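Local coordinates for phospho-furanose lactonase (Mycoplasma synoviae, PDB 3OVG), which hydrolyses D-xylono-1,4-lactone 5-phosphate and L-arabino-1,4-lactone 5-phosphate, as well as carboxy 1,4-lactones, using two zinc ions per subunit, at residues A[13-17]-A[18-22]; A[46-49]-A[50-54]; A[115-119]-A[120-124]; A[301-304]-A[305-308]. One frame throughout, in Å; residues are numbered along the deposited sequence.

Contact 1. Residues A[13-17]-A[18-22]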
loop_
_atom_site.group_PDB
_atom_site.type_symbol
_atom_site.label_atom_id
_atom_site.label_comp_id
_atom_site.label_asym_id
_atom_site.label_seq_id
_atom_site.Cartn_x
_atom_site.Cartn_y
_atom_site.Cartn_z
ATOM N N GLY A 13 27.011 -4.637 -36.648
ATOM C CA GLY A 13 28.108 -3.952 -37.327
ATOM C C GLY A 13 27.819 -2.526 -37.797
ATOM O O GLY A 13 26.661 -2.073 -37.824
ATOM N N ASP A 14 28.883 -1.806 -38.145
ATOM C CA ASP A 14 28.746 -0.433 -38.560
ATOM C C ASP A 14 28.125 -0.451 -39.927
ATOM O O ASP A 14 28.474 -1.294 -40.750
ATOM C CB ASP A 14 30.118 0.233 -38.597
ATOM C CG ASP A 14 30.706 0.418 -37.199
ATOM O OD1 ASP A 14 30.012 0.078 -36.206
ATOM O OD2 ASP A 14 31.854 0.891 -37.077
ATOM N N ILE A 15 27.172 0.443 -40.173
ATOM C CA ILE A 15 26.604 0.586 -41.502
ATOM C C ILE A 15 26.682 2.031 -41.965
ATOM O O ILE A 15 26.704 2.940 -41.150
ATOM C CB ILE A 15 25.106 0.201 -41.543
ATOM C CG1 ILE A 15 24.290 1.162 -40.684
ATOM C CG2 ILE A 15 24.913 -1.232 -41.082
ATOM C CD1 ILE A 15 22.814 0.842 -40.687
ATOM N N PRO A 16 26.688 2.253 -43.285
ATOM C CA PRO A 16 26.617 3.652 -43.743
ATOM C C PRO A 16 25.314 4.269 -43.253
ATOM O O PRO A 16 24.283 3.598 -43.238
ATOM C CB PRO A 16 26.585 3.544 -45.276
ATOM C CG PRO A 16 27.047 2.146 -45.604
ATOM C CD PRO A 16 26.725 1.274 -44.385
ATOM N N VAL A 17 25.335 5.541 -42.886
ATOM C CA VAL A 17 24.112 6.137 -42.363
ATOM C C VAL A 17 22.942 6.111 -43.369
ATOM O O VAL A 17 21.788 6.157 -42.974
ATOM C CB VAL A 17 24.348 7.564 -41.825
ATOM C CG1 VAL A 17 25.225 7.519 -40.577
ATOM C CG2 VAL A 17 24.935 8.468 -42.929
ATOM N N GLU A 18 23.234 6.029 -44.662
ATOM C CA GLU A 18 22.178 6.034 -45.679
ATOM C C GLU A 18 21.362 4.771 -45.566
ATOM O O GLU A 18 20.304 4.683 -46.141
ATOM C CB GLU A 18 22.780 6.139 -47.083
ATOM C CG GLU A 18 23.578 7.445 -47.319
ATOM C CD GLU A 18 24.990 7.473 -46.676
ATOM O OE1 GLU A 18 25.529 6.429 -46.206
ATOM O OE2 GLU A 18 25.563 8.581 -46.645
ATOM N N LYS A 19 21.848 3.804 -44.784
ATOM C CA LYS A 19 21.191 2.506 -44.664
ATOM C C LYS A 19 20.273 2.466 -43.417
ATOM O O LYS A 19 19.550 1.503 -43.197
ATOM C CB LYS A 19 22.259 1.418 -44.569
ATOM C CG LYS A 19 21.982 0.169 -45.352
ATOM C CD LYS A 19 22.756 0.119 -46.677
ATOM C CE LYS A 19 24.150 -0.500 -46.455
ATOM N NZ LYS A 19 24.698 -1.257 -47.640
ATOM N N LEU A 20 20.325 3.510 -42.604
ATOM C CA LEU A 20 19.436 3.629 -41.447
ATOM C C LEU A 20 17.958 3.656 -41.859
ATOM O O LEU A 20 17.139 3.035 -41.195
ATOM C CB LEU A 20 19.791 4.867 -40.592
ATOM C CG LEU A 20 21.027 4.773 -39.663
ATOM C CD1 LEU A 20 21.559 6.129 -39.144
ATOM C CD2 LEU A 20 20.778 3.846 -38.468
ATOM N N GLY A 21 17.628 4.380 -42.938
ATOM C CA GLY A 21 16.248 4.523 -43.385
ATOM C C GLY A 21 15.360 5.147 -42.315
ATOM O O GLY A 21 15.843 5.928 -41.474
ATOM N N ILE A 22 14.071 4.800 -42.336
ATOM C CA ILE A 22 13.154 5.273 -41.320
ATOM C C ILE A 22 13.520 4.648 -39.958
ATOM O O ILE A 22 13.636 3.423 -39.814
ATOM C CB ILE A 22 11.704 4.971 -41.675
ATOM C CG1 ILE A 22 11.310 5.737 -42.962
ATOM C CG2 ILE A 22 10.820 5.300 -40.491
ATOM C CD1 ILE A 22 9.794 5.639 -43.353
HETATM O O HOH W 1 19.247 6.952 -43.850
#

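Contact 2. Residues A[46-49]-A[50-54]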
loop_
_atom_site.group_PDB
_atom_site.type_symbol
_atom_site.label_atom_id
_atom_site.label_comp_id
_atom_site.label_asym_id
_atom_site.label_seq_id
_atom_site.Cartn_x
_atom_site.Cartn_y
_atom_site.Cartn_z
ATOM N N LEU A 46 9.658 -10.502 -22.365
ATOM C CA LEU A 46 10.657 -11.535 -22.586
ATOM C C LEU A 46 10.460 -12.342 -23.855
ATOM O O LEU A 46 11.068 -13.413 -24.023
ATOM C CB LEU A 46 10.662 -12.509 -21.416
ATOM C CG LEU A 46 11.265 -12.004 -20.112
ATOM C CD1 LEU A 46 10.849 -12.958 -19.018
ATOM C CD2 LEU A 46 12.791 -11.921 -20.224
ATOM N N ASN A 47 9.636 -11.851 -24.764
ATOM C CA ASN A 47 9.187 -12.712 -25.850
ATOM C C ASN A 47 9.858 -12.332 -27.176
ATOM O O ASN A 47 9.543 -11.324 -27.823
ATOM C CB ASN A 47 7.636 -12.733 -25.872
ATOM C CG ASN A 47 7.056 -13.784 -26.789
ATOM O OD1 ASN A 47 7.626 -14.090 -27.819
ATOM N ND2 ASN A 47 5.882 -14.316 -26.431
ATOM N N VAL A 48 10.838 -13.142 -27.553
ATOM C CA VAL A 48 11.541 -12.952 -28.797
ATOM C C VAL A 48 10.608 -13.088 -30.014
ATOM O O VAL A 48 10.640 -12.261 -30.934
ATOM C CB VAL A 48 12.706 -13.960 -28.927
ATOM C CG1 VAL A 48 13.164 -14.064 -30.369
ATOM C CG2 VAL A 48 13.851 -13.562 -28.016
ATOM N N ASP A 49 9.800 -14.136 -30.041
ATOM C CA ASP A 49 8.910 -14.347 -31.187
ATOM C C ASP A 49 7.980 -13.167 -31.360
ATOM O O ASP A 49 7.793 -12.699 -32.445
ATOM C CB ASP A 49 8.117 -15.661 -31.060
ATOM C CG ASP A 49 9.017 -16.883 -31.153
ATOM O OD1 ASP A 49 10.147 -16.734 -31.688
ATOM O OD2 ASP A 49 8.614 -17.991 -30.704
ATOM N N ALA A 50 7.395 -12.685 -30.282
ATOM C CA ALA A 50 6.498 -11.533 -30.383
ATOM C C ALA A 50 7.202 -10.271 -30.841
ATOM O O ALA A 50 6.602 -9.451 -31.536
ATOM C CB ALA A 50 5.788 -11.282 -29.065
ATOM N N SER A 51 8.452 -10.089 -30.417
ATOM C CA SER A 51 9.193 -8.866 -30.746
ATOM C C SER A 51 9.504 -8.830 -32.235
ATOM O O SER A 51 9.397 -7.770 -32.919
ATOM C CB SER A 51 10.493 -8.777 -29.940
ATOM O OG SER A 51 10.221 -8.685 -28.553
ATOM N N ILE A 52 9.909 -9.998 -32.736
ATOM C CA ILE A 52 10.221 -10.161 -34.153
ATOM C C ILE A 52 8.991 -9.905 -35.026
ATOM O O ILE A 52 9.078 -9.220 -36.038
ATOM C CB ILE A 52 10.774 -11.558 -34.402
ATOM C CG1 ILE A 52 12.138 -11.719 -33.700
ATOM C CG2 ILE A 52 10.844 -11.849 -35.874
ATOM C CD1 ILE A 52 12.732 -13.120 -33.781
ATOM N N LYS A 53 7.839 -10.451 -34.644
ATOM C CA LYS A 53 6.617 -10.163 -35.411
ATOM C C LYS A 53 6.303 -8.674 -35.363
ATOM O O LYS A 53 5.866 -8.104 -36.339
ATOM C CB LYS A 53 5.416 -10.951 -34.872
ATOM C CG LYS A 53 5.564 -12.482 -34.932
ATOM C CD LYS A 53 4.458 -13.152 -34.091
ATOM C CE LYS A 53 4.536 -14.680 -34.224
ATOM N NZ LYS A 53 3.635 -15.412 -33.274
ATOM N N GLU A 54 6.516 -8.030 -34.216
ATOM C CA GLU A 54 6.277 -6.582 -34.152
ATOM C C GLU A 54 7.233 -5.845 -35.097
ATOM O O GLU A 54 6.826 -4.970 -35.871
ATOM C CB GLU A 54 6.375 -6.042 -32.701
ATOM C CG GLU A 54 5.741 -4.661 -32.449
ATOM C CD GLU A 54 4.187 -4.669 -32.484
ATOM O OE1 GLU A 54 3.557 -5.748 -32.676
ATOM O OE2 GLU A 54 3.599 -3.582 -32.343
#

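Contact 3. Residues A[115-119]-A[120-124]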
loop_
_atom_site.group_PDB
_atom_site.type_symbol
_atom_site.label_atom_id
_atom_site.label_comp_id
_atom_site.label_asym_id
_atom_site.label_seq_id
_atom_site.Cartn_x
_atom_site.Cartn_y
_atom_site.Cartn_z
ATOM N N ALA A 115 27.208 5.099 -8.049
ATOM C CA ALA A 115 27.435 5.963 -6.903
ATOM C C ALA A 115 28.896 5.929 -6.487
ATOM O O ALA A 115 29.477 6.959 -6.161
ATOM C CB ALA A 115 26.552 5.505 -5.723
ATOM N N VAL A 116 29.476 4.728 -6.491
ATOM C CA VAL A 116 30.738 4.475 -5.816
ATOM C C VAL A 116 31.987 4.511 -6.700
ATOM O O VAL A 116 33.070 4.894 -6.253
ATOM C CB VAL A 116 30.659 3.113 -5.106
ATOM C CG1 VAL A 116 32.026 2.589 -4.829
ATOM C CG2 VAL A 116 29.828 3.264 -3.836
ATOM N N VAL A 117 31.843 4.100 -7.953
ATOM C CA VAL A 117 33.004 3.994 -8.850
ATOM C C VAL A 117 33.404 5.336 -9.477
ATOM O O VAL A 117 32.538 6.082 -9.953
ATOM C CB VAL A 117 32.735 2.919 -9.931
ATOM C CG1 VAL A 117 33.869 2.861 -10.983
ATOM C CG2 VAL A 117 32.494 1.554 -9.238
ATOM N N PRO A 118 34.705 5.655 -9.471
ATOM C CA PRO A 118 35.180 6.927 -10.029
ATOM C C PRO A 118 34.764 7.078 -11.483
ATOM O O PRO A 118 34.865 6.147 -12.279
ATOM C CB PRO A 118 36.717 6.819 -9.928
ATOM C CG PRO A 118 36.962 5.818 -8.855
ATOM C CD PRO A 118 35.809 4.834 -8.951
ATOM N N THR A 119 34.281 8.261 -11.820
ATOM C CA THR A 119 33.790 8.545 -13.159
ATOM C C THR A 119 34.703 7.995 -14.240
ATOM O O THR A 119 34.248 7.309 -15.159
ATOM C CB THR A 119 33.617 10.049 -13.318
ATOM O OG1 THR A 119 32.756 10.498 -12.274
ATOM C CG2 THR A 119 33.011 10.405 -14.695
ATOM N N GLU A 120 35.994 8.297 -14.119
ATOM C CA GLU A 120 37.020 7.841 -15.046
ATOM C C GLU A 120 36.916 6.335 -15.362
ATOM O O GLU A 120 37.014 5.938 -16.520
ATOM C CB GLU A 120 38.383 8.181 -14.420
ATOM C CG GLU A 120 39.569 7.980 -15.279
ATOM C CD GLU A 120 40.904 8.089 -14.483
ATOM O OE1 GLU A 120 40.965 8.800 -13.436
ATOM O OE2 GLU A 120 41.893 7.451 -14.917
ATOM N N GLU A 121 36.731 5.496 -14.341
ATOM C CA GLU A 121 36.614 4.047 -14.567
ATOM C C GLU A 121 35.269 3.685 -15.220
ATOM O O GLU A 121 35.168 2.763 -16.022
ATOM C CB GLU A 121 36.746 3.269 -13.250
ATOM C CG GLU A 121 38.109 3.441 -12.539
ATOM C CD GLU A 121 39.239 2.869 -13.355
ATOM O OE1 GLU A 121 39.054 1.780 -13.954
ATOM O OE2 GLU A 121 40.316 3.503 -13.401
ATOM N N ILE A 122 34.228 4.394 -14.840
ATOM C CA ILE A 122 32.924 4.154 -15.451
ATOM C C ILE A 122 32.994 4.481 -16.946
ATOM O O ILE A 122 32.495 3.711 -17.769
ATOM C CB ILE A 122 31.812 4.952 -14.748
ATOM C CG1 ILE A 122 31.630 4.372 -13.350
ATOM C CG2 ILE A 122 30.488 4.915 -15.580
ATOM C CD1 ILE A 122 30.717 5.156 -12.449
ATOM N N VAL A 123 33.655 5.589 -17.284
ATOM C CA VAL A 123 33.882 5.948 -18.683
ATOM C C VAL A 123 34.573 4.823 -19.468
ATOM O O VAL A 123 34.123 4.489 -20.562
ATOM C CB VAL A 123 34.642 7.280 -18.831
ATOM C CG1 VAL A 123 35.069 7.478 -20.271
ATOM C CG2 VAL A 123 33.744 8.459 -18.379
ATOM N N LYS A 124 35.649 4.233 -18.920
ATOM C CA LYS A 124 36.310 3.099 -19.580
ATOM C C LYS A 124 35.348 1.967 -19.878
ATOM O O LYS A 124 35.372 1.390 -20.962
ATOM C CB LYS A 124 37.455 2.529 -18.738
ATOM C CG LYS A 124 38.573 3.518 -18.472
ATOM C CD LYS A 124 39.539 2.953 -17.424
ATOM C CE LYS A 124 40.541 4.001 -17.082
ATOM N NZ LYS A 124 40.644 4.911 -18.265
#

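Contact 4. Residues A[301-304]-A[305-308]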
loop_
_atom_site.group_PDB
_atom_site.type_symbol
_atom_site.label_atom_id
_atom_site.label_comp_id
_atom_site.label_asym_id
_atom_site.label_seq_id
_atom_site.Cartn_x
_atom_site.Cartn_y
_atom_site.Cartn_z
ATOM N N ARG A 301 -1.752 5.697 -37.994
ATOM C CA ARG A 301 -2.583 6.661 -37.244
ATOM C C ARG A 301 -1.825 7.952 -36.952
ATOM O O ARG A 301 -2.305 9.048 -37.229
ATOM C CB ARG A 301 -3.064 6.045 -35.905
ATOM C CG ARG A 301 -4.064 4.876 -36.066
ATOM C CD ARG A 301 -5.484 5.408 -36.257
ATOM N NE ARG A 301 -6.047 5.882 -34.987
ATOM C CZ ARG A 301 -6.659 5.073 -34.123
ATOM N NH1 ARG A 301 -6.815 3.775 -34.410
ATOM N NH2 ARG A 301 -7.137 5.545 -32.989
ATOM N N PHE A 302 -0.622 7.846 -36.404
ATOM C CA PHE A 302 -0.005 9.083 -35.958
ATOM C C PHE A 302 0.542 9.956 -37.097
ATOM O O PHE A 302 0.339 11.144 -37.080
ATOM C CB PHE A 302 1.028 8.891 -34.853
ATOM C CG PHE A 302 1.452 10.188 -34.228
ATOM C CD1 PHE A 302 0.603 10.848 -33.361
ATOM C CD2 PHE A 302 2.690 10.752 -34.527
ATOM C CE1 PHE A 302 0.985 12.047 -32.783
ATOM C CE2 PHE A 302 3.074 11.954 -33.972
ATOM C CZ PHE A 302 2.224 12.604 -33.091
ATOM N N LEU A 303 1.208 9.384 -38.090
ATOM C CA LEU A 303 1.714 10.218 -39.181
ATOM C C LEU A 303 0.555 10.786 -40.026
ATOM O O LEU A 303 0.601 11.946 -40.422
ATOM C CB LEU A 303 2.753 9.483 -40.027
ATOM C CG LEU A 303 4.057 9.086 -39.318
ATOM C CD1 LEU A 303 4.833 8.064 -40.134
ATOM C CD2 LEU A 303 4.935 10.294 -38.989
ATOM N N PRO A 304 -0.497 9.978 -40.291
ATOM C CA PRO A 304 -1.648 10.641 -40.932
ATOM C C PRO A 304 -2.152 11.815 -40.102
ATOM O O PRO A 304 -2.571 12.815 -40.687
ATOM C CB PRO A 304 -2.704 9.535 -41.030
ATOM C CG PRO A 304 -1.883 8.262 -41.092
ATOM C CD PRO A 304 -0.665 8.516 -40.224
ATOM N N LEU A 305 -2.093 11.723 -38.771
ATOM C CA LEU A 305 -2.516 12.859 -37.952
ATOM C C LEU A 305 -1.591 14.070 -38.119
ATOM O O LEU A 305 -2.049 15.218 -38.185
ATOM C CB LEU A 305 -2.647 12.476 -36.473
ATOM C CG LEU A 305 -2.978 13.607 -35.483
ATOM C CD1 LEU A 305 -4.369 14.205 -35.751
ATOM C CD2 LEU A 305 -2.898 13.094 -33.989
ATOM N N LEU A 306 -0.287 13.813 -38.146
ATOM C CA LEU A 306 0.690 14.859 -38.455
ATOM C C LEU A 306 0.345 15.596 -39.764
ATOM O O LEU A 306 0.330 16.834 -39.817
ATOM C CB LEU A 306 2.090 14.262 -38.549
ATOM C CG LEU A 306 3.126 14.650 -37.479
ATOM C CD1 LEU A 306 2.552 15.077 -36.145
ATOM C CD2 LEU A 306 4.159 13.549 -37.314
ATOM N N LYS A 307 0.085 14.841 -40.818
ATOM C CA LYS A 307 -0.227 15.493 -42.100
ATOM C C LYS A 307 -1.511 16.262 -41.945
ATOM O O LYS A 307 -1.645 17.358 -42.493
ATOM C CB LYS A 307 -0.395 14.489 -43.250
ATOM C CG LYS A 307 0.843 13.630 -43.527
ATOM C CD LYS A 307 0.722 12.905 -44.907
ATOM C CE LYS A 307 2.004 12.121 -45.229
ATOM N NZ LYS A 307 2.478 11.432 -43.975
ATOM N N GLN A 308 -2.461 15.688 -41.208
ATOM C CA GLN A 308 -3.765 16.336 -40.999
ATOM C C GLN A 308 -3.679 17.721 -40.368
ATOM O O GLN A 308 -4.415 18.640 -40.759
ATOM C CB GLN A 308 -4.698 15.454 -40.136
ATOM C CG GLN A 308 -6.129 15.995 -40.041
ATOM C CD GLN A 308 -7.113 15.103 -39.230
ATOM O OE1 GLN A 308 -6.768 14.027 -38.746
ATOM N NE2 GLN A 308 -8.347 15.566 -39.110
#

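Contact 1. Residues A[13-17]-A[18-22]
P16 and V17 meet K19 and L20 in a tight local turn, where the chain leaves strand 13-16 and swings toward strand 22-25. Two successive bonds of the i to i+3 kind close it. K19 N donates to P16 O (2.9 Å), coming in from above the carbonyl plane, and L20 N donates to V17 O (3.0 Å), well above the plane of its own carbonyl (62° out). A water also gives a proton to V17 O and accepts one from G21 N, so this carbonyl is gripped twice and the water carries the bonding one residue past the turn. The element is a short 3-10 turn linking the antiparallel hairpin of strands 7-10 and 13-16 to the first strand of the TIM barrel; strand 22-25 leads directly to the zinc ligands H26 and H28. K19 doubles back through bends along its chain, laying CE alongside the proline ring, 3.8 Å from P16 CD. E18 also folds over: its bend at chi2 (77°) returns the carboxylate, putting OE1 3.2 Å from P16 CB and OE2 near V17 CG2. L20 takes the apolar contacts: L20 CD1 lies 4.1 Å from V17 CB and L20 CD2 4.3 Å from I15 CD1, which also rests on K19 CB. L20 continues inward against A8, I96 and L328, and V17 packs on K325 of helix 313-327.

Contact 2. Residues A[46-49]-A[50-54]
The carboxamide of N47 is used on one face by A50, whose methyl CB sits over the amide carbon, 3.6 Å from N47 CG. From that same face A50 N donates to N47 OD1 (2.8 Å), a nearly straight bond at 170° whose donor stands above the amide plane. With chi1 at -169° the amide group sits opposite the backbone N of N47, which brings OD1 to A50 N. A second flat group, the backbone carbonyl of N47, receives one donor on each face: S51 OG at 2.8 Å and S51 N at 3.1 Å. The serine hydroxyl thus spends its proton inside the helix, on the carbonyl four residues back, and its rotation is fixed by the bond. Further round, V48 CG1 and I52 CD1 lie side by side at 3.6 Å; I52 packs on A87, and V48 on K80 and E83, all of helix 78-88. Regular i to i+4 bonds, I52 N to V48 O and K53 N to D49 O, carry the helix onward. The backbone N of N47 is hydrogen-bonded with Y284 OH, and the asparagine side chain lies about 7 Å from that of the substrate-binding I278. The arrangement is an asparagine N-cap, here starting helix 48-60, which joins strands 22-25 and 63-68 of the TIM barrel in a beta-alpha-beta crossover.

Contact 3. Residues A[115-119]-A[120-124]
A hydrophobic staple marks the start of helix 119-131: V117, just before the N-cap residue P118, reaches over the first turn to I122. V117 CG1 comes within 3.6 Å of I122 CG1, and V117 CB also rests near the isoleucine's CD1. The valine puts CG1 anti to its own nitrogen (chi1 175°), which directs that methyl at the helix, and CG1 further touches E121 CB at 3.7 Å, the two side chains meeting roughly at right angles. I122 answers with an extended chain beyond CG1 whose tip, CD1, ends beside V117 O. Between the stapled residues lies the cap itself. The proline side chain cannot accept from the first-turn amides. P118 O accepts the first i to i+4 bond of the helix, from I122 N (3.2 Å) in the carbonyl plane, and a weak one from E121 N. V123 N then gives a short, straight bond to T119 O (2.8 Å), from which the regular helix runs on. V117 is also the first residue beyond helix 113-116, so the staple sits at the junction of two helices inserted between barrel strands 94-97 and 157-160. Within the chain, I122 and T119 pack against V173 of helix 165-181, and K169 of that helix bonds to V117 O. Y137 of the second subunit packs on V116, V117 and P118.

Contact 4. Residues A[301-304]-A[305-308]
L306 reaches F302 and L303, one turn back and less, through CB and both methyls. Its CB rests against the backbone, 3.3 Å from L303 O and a little farther from F302 O. Beyond CG the chain forks. CD1 goes to the phenylalanine ring, 3.8 Å from F302 CE2 and nearly as close to CZ, while L306 CD2 meets L303 CD2 at 3.7 Å and also touches F302 CE2, so the ring has both methyls against it. An unusual pair of torsions (chi1 -113°, chi2 25°) spreads the methyls in this way. L305 adds a looser touch, L305 CD2 lying 4.2 Å from F302 CE1. Beneath the side chains run four i to i+4 bonds, among them L306 N to F302 O (2.9 Å) and K307 N to L303 O (3.0 Å). P304 cannot donate to the preceding turn, and helix 296-309 kinks there, yet its carbonyl still accepts from Q308 N. The faces of this helix are divided among neighbours: F302 and L306 pack on helix 250-262 through L253 and A254, and L303 on I316 and L320 of helix 313-327. The side-chain contacts described within the helix are thus apolar, made by methyls and a ring; the hydrogen bonds across the two segments are all backbone ones, and the guanidinium of R301 finds its salt-bridge partner in E197 of the third subunit.

How the contacts relate
The four contacts follow one another along a TIM-barrel chain and touch nowhere. Contact 1 leads into strand 22-25, contact 2 begins the helix after that strand, contact 3 lies between strands 94-97 and 157-160, and contact 4 falls beyond strand 269-271. Centres of contacts 1 and 2 are 23 Å apart; contacts 3 and 4, 44 Å apart, lie on opposite sides of the chain's centre. Contacts 1 and 4 approach to about 6 Å between nearest atoms, and both pack on helix 313-327. Contact 3 borders the second subunit and contact 4 the third. Only contact 2 lies near substrate- and zinc-binding residues; the others are structural parts of the fold.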